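Local coordinates for putative SnoaL-like polyketide cyclase (Shewanella denitrificans, PDB 3LZA), which probably acts as a polyketide cyclase-like lyase with the NTF2-type fold of the SnoaL family, at residues 64-69 / 88-93. Residues are numbered along the deposited sequence; the frame is centred on the assembly and turned at random. Where two conformers were deposited one is given.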
loop_
_atom_site.group_PDB
_atom_site.type_symbol
_atom_site.label_atom_id
_atom_site.label_comp_id
_atom_site.label_asym_id
_atom_site.label_seq_id
_atom_site.Cartn_x
_atom_site.Cartn_y
_atom_site.Cartn_z
ATOM N N VAL A 64 15.919 -21.010 -4.192
ATOM C CA VAL A 64 14.457 -20.920 -4.241
ATOM C C VAL A 64 14.019 -21.571 -5.568
ATOM O O VAL A 64 14.728 -21.481 -6.565
ATOM C CB VAL A 64 13.984 -19.458 -4.101
ATOM C CG1 VAL A 64 12.512 -19.255 -4.626
ATOM C CG2 VAL A 64 14.127 -18.971 -2.661
ATOM N N LEU A 65 12.899 -22.300 -5.544
ATOM C CA LEU A 65 12.400 -23.070 -6.703
ATOM C C LEU A 65 11.401 -22.262 -7.498
ATOM O O LEU A 65 11.441 -22.240 -8.759
ATOM C CB LEU A 65 11.761 -24.389 -6.256
ATOM C CG LEU A 65 12.714 -25.352 -5.575
ATOM C CD1 LEU A 65 11.925 -26.469 -4.911
ATOM C CD2 LEU A 65 13.781 -25.925 -6.523
ATOM N N GLU A 66 10.520 -21.552 -6.777
ATOM C CA GLU A 66 9.503 -20.701 -7.398
ATOM C C GLU A 66 9.379 -19.405 -6.627
ATOM O O GLU A 66 9.437 -19.383 -5.398
ATOM C CB GLU A 66 8.146 -21.417 -7.421
ATOM C CG GLU A 66 8.135 -22.683 -8.204
ATOM C CD GLU A 66 6.843 -23.471 -8.035
ATOM O OE1 GLU A 66 5.862 -22.986 -7.421
ATOM O OE2 GLU A 66 6.821 -24.582 -8.493
ATOM N N PHE A 67 9.232 -18.304 -7.359
ATOM C CA PHE A 67 9.043 -16.972 -6.768
ATOM C C PHE A 67 8.294 -16.164 -7.800
ATOM O O PHE A 67 8.778 -16.006 -8.926
ATOM C CB PHE A 67 10.385 -16.276 -6.482
ATOM C CG PHE A 67 10.256 -14.960 -5.808
ATOM C CD1 PHE A 67 9.322 -14.757 -4.790
ATOM C CD2 PHE A 67 11.113 -13.928 -6.131
ATOM C CE1 PHE A 67 9.215 -13.492 -4.146
ATOM C CE2 PHE A 67 10.987 -12.668 -5.525
ATOM C CZ PHE A 67 10.041 -12.457 -4.552
ATOM N N ASP A 68 7.087 -15.725 -7.458
ATOM C CA ASP A 68 6.276 -14.902 -8.369
ATOM C C ASP A 68 5.516 -13.889 -7.551
ATOM O O ASP A 68 5.220 -14.105 -6.361
ATOM C CB ASP A 68 5.284 -15.765 -9.134
ATOM C CG ASP A 68 5.952 -16.639 -10.183
ATOM O OD1 ASP A 68 6.243 -16.149 -11.316
ATOM O OD2 ASP A 68 6.167 -17.811 -9.865
ATOM N N PHE A 69 5.248 -12.755 -8.173
ATOM C CA PHE A 69 4.347 -11.741 -7.633
ATOM C C PHE A 69 3.119 -11.746 -8.529
ATOM O O PHE A 69 3.125 -11.270 -9.713
ATOM C CB PHE A 69 5.046 -10.367 -7.608
ATOM C CG PHE A 69 4.239 -9.230 -6.980
ATOM C CD1 PHE A 69 3.197 -9.460 -6.075
ATOM C CD2 PHE A 69 4.570 -7.925 -7.283
ATOM C CE1 PHE A 69 2.468 -8.383 -5.505
ATOM C CE2 PHE A 69 3.851 -6.811 -6.699
ATOM C CZ PHE A 69 2.807 -7.066 -5.792
ATOM N N HIS A 88 4.053 -15.620 -4.152
ATOM C CA HIS A 88 4.206 -17.036 -3.808
ATOM C C HIS A 88 5.686 -17.420 -3.862
ATOM O O HIS A 88 6.465 -16.963 -4.722
ATOM C CB HIS A 88 3.361 -17.907 -4.713
ATOM C CG HIS A 88 3.711 -19.347 -4.618
ATOM N ND1 HIS A 88 4.704 -19.917 -5.380
ATOM C CD2 HIS A 88 3.290 -20.304 -3.760
ATOM C CE1 HIS A 88 4.834 -21.187 -5.042
ATOM N NE2 HIS A 88 3.979 -21.443 -4.071
ATOM N N LEU A 89 6.115 -18.196 -2.873
ATOM C CA LEU A 89 7.472 -18.646 -2.798
ATOM C C LEU A 89 7.485 -20.153 -2.476
ATOM O O LEU A 89 6.745 -20.656 -1.581
ATOM C CB LEU A 89 8.288 -17.822 -1.795
ATOM C CG LEU A 89 9.779 -18.138 -1.815
ATOM C CD1 LEU A 89 10.600 -16.899 -1.397
ATOM C CD2 LEU A 89 10.151 -19.396 -0.952
ATOM N N ARG A 90 8.278 -20.899 -3.241
ATOM C CA ARG A 90 8.512 -22.322 -2.946
ATOM C C ARG A 90 9.989 -22.590 -2.876
ATOM O O ARG A 90 10.711 -22.237 -3.784
ATOM C CB ARG A 90 7.884 -23.219 -3.991
ATOM C CG ARG A 90 7.977 -24.737 -3.663
ATOM C CD ARG A 90 7.369 -25.601 -4.766
ATOM N NE ARG A 90 7.453 -27.026 -4.421
ATOM C CZ ARG A 90 6.723 -27.642 -3.492
ATOM N NH1 ARG A 90 5.802 -27.000 -2.782
ATOM N NH2 ARG A 90 6.903 -28.931 -3.274
ATOM N N GLY A 91 10.459 -23.177 -1.767
ATOM C CA GLY A 91 11.871 -23.447 -1.639
ATOM C C GLY A 91 12.297 -24.177 -0.370
ATOM O O GLY A 91 11.485 -24.408 0.528
ATOM N N PRO A 92 13.579 -24.544 -0.297
ATOM C CA PRO A 92 14.110 -25.097 0.959
ATOM C C PRO A 92 13.770 -24.196 2.140
ATOM O O PRO A 92 13.778 -22.948 2.019
ATOM C CB PRO A 92 15.612 -25.162 0.698
ATOM C CG PRO A 92 15.705 -25.285 -0.789
ATOM C CD PRO A 92 14.630 -24.434 -1.317
ATOM N N GLY A 93 13.465 -24.824 3.277
ATOM C CA GLY A 93 12.818 -24.128 4.384
ATOM C C GLY A 93 13.729 -23.711 5.520
ATOM O O GLY A 93 13.270 -23.033 6.467
HETATM O O HOH W 1 5.352 -19.197 -7.696
#
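A classic beta bulge opens the antiparallel hairpin of strands 66-77 and 80-93 in the curved sheet of this NTF2-like fold: Leu65 and Glu66 both face Arg90. Arg90 O accepts two bonds in its carbonyl plane, from Leu65 N (2.8 Å) and from Glu66 N, the latter on a lone pair. Arg90 N returns a nearly straight bond to Glu66 O (2.9 Å, 169° at the hydrogen), and Asp68 and His88 form the next hydrogen-bonded pair. On one face, in the non-hydrogen-bonded pair, Phe67 CD1 meets Leu89 CD1 at 4.2 Å, while the Val64 and Leu89 side chains cross at about a right angle, CG1 4.1 Å from CG; an apolar ring suits Phe67, which also packs on Thr21 of helix 8-21. The other face is polar. Glu66 lies beside Arg90, CB on CB (3.9 Å) and its carboxylate against Arg90 CD. In one of two conformers of His88, a chi1 of 167° lays the imidazole beside that carboxylate, OE1 at the ring edge 3.2 Å from CE1, and Asp104 binds both NE2 and the guanidinium of Arg90. Replacing Glu66 by alanine takes away the carboxylate, which is likely to leave the His88 ring edge and Arg90 CD without their neighbour. A water donates to Asp68 OD2 at 2.7 Å. In the backbone, Glu66 O also receives a CA-H...O contact from Leu89 CA at 3.3 Å.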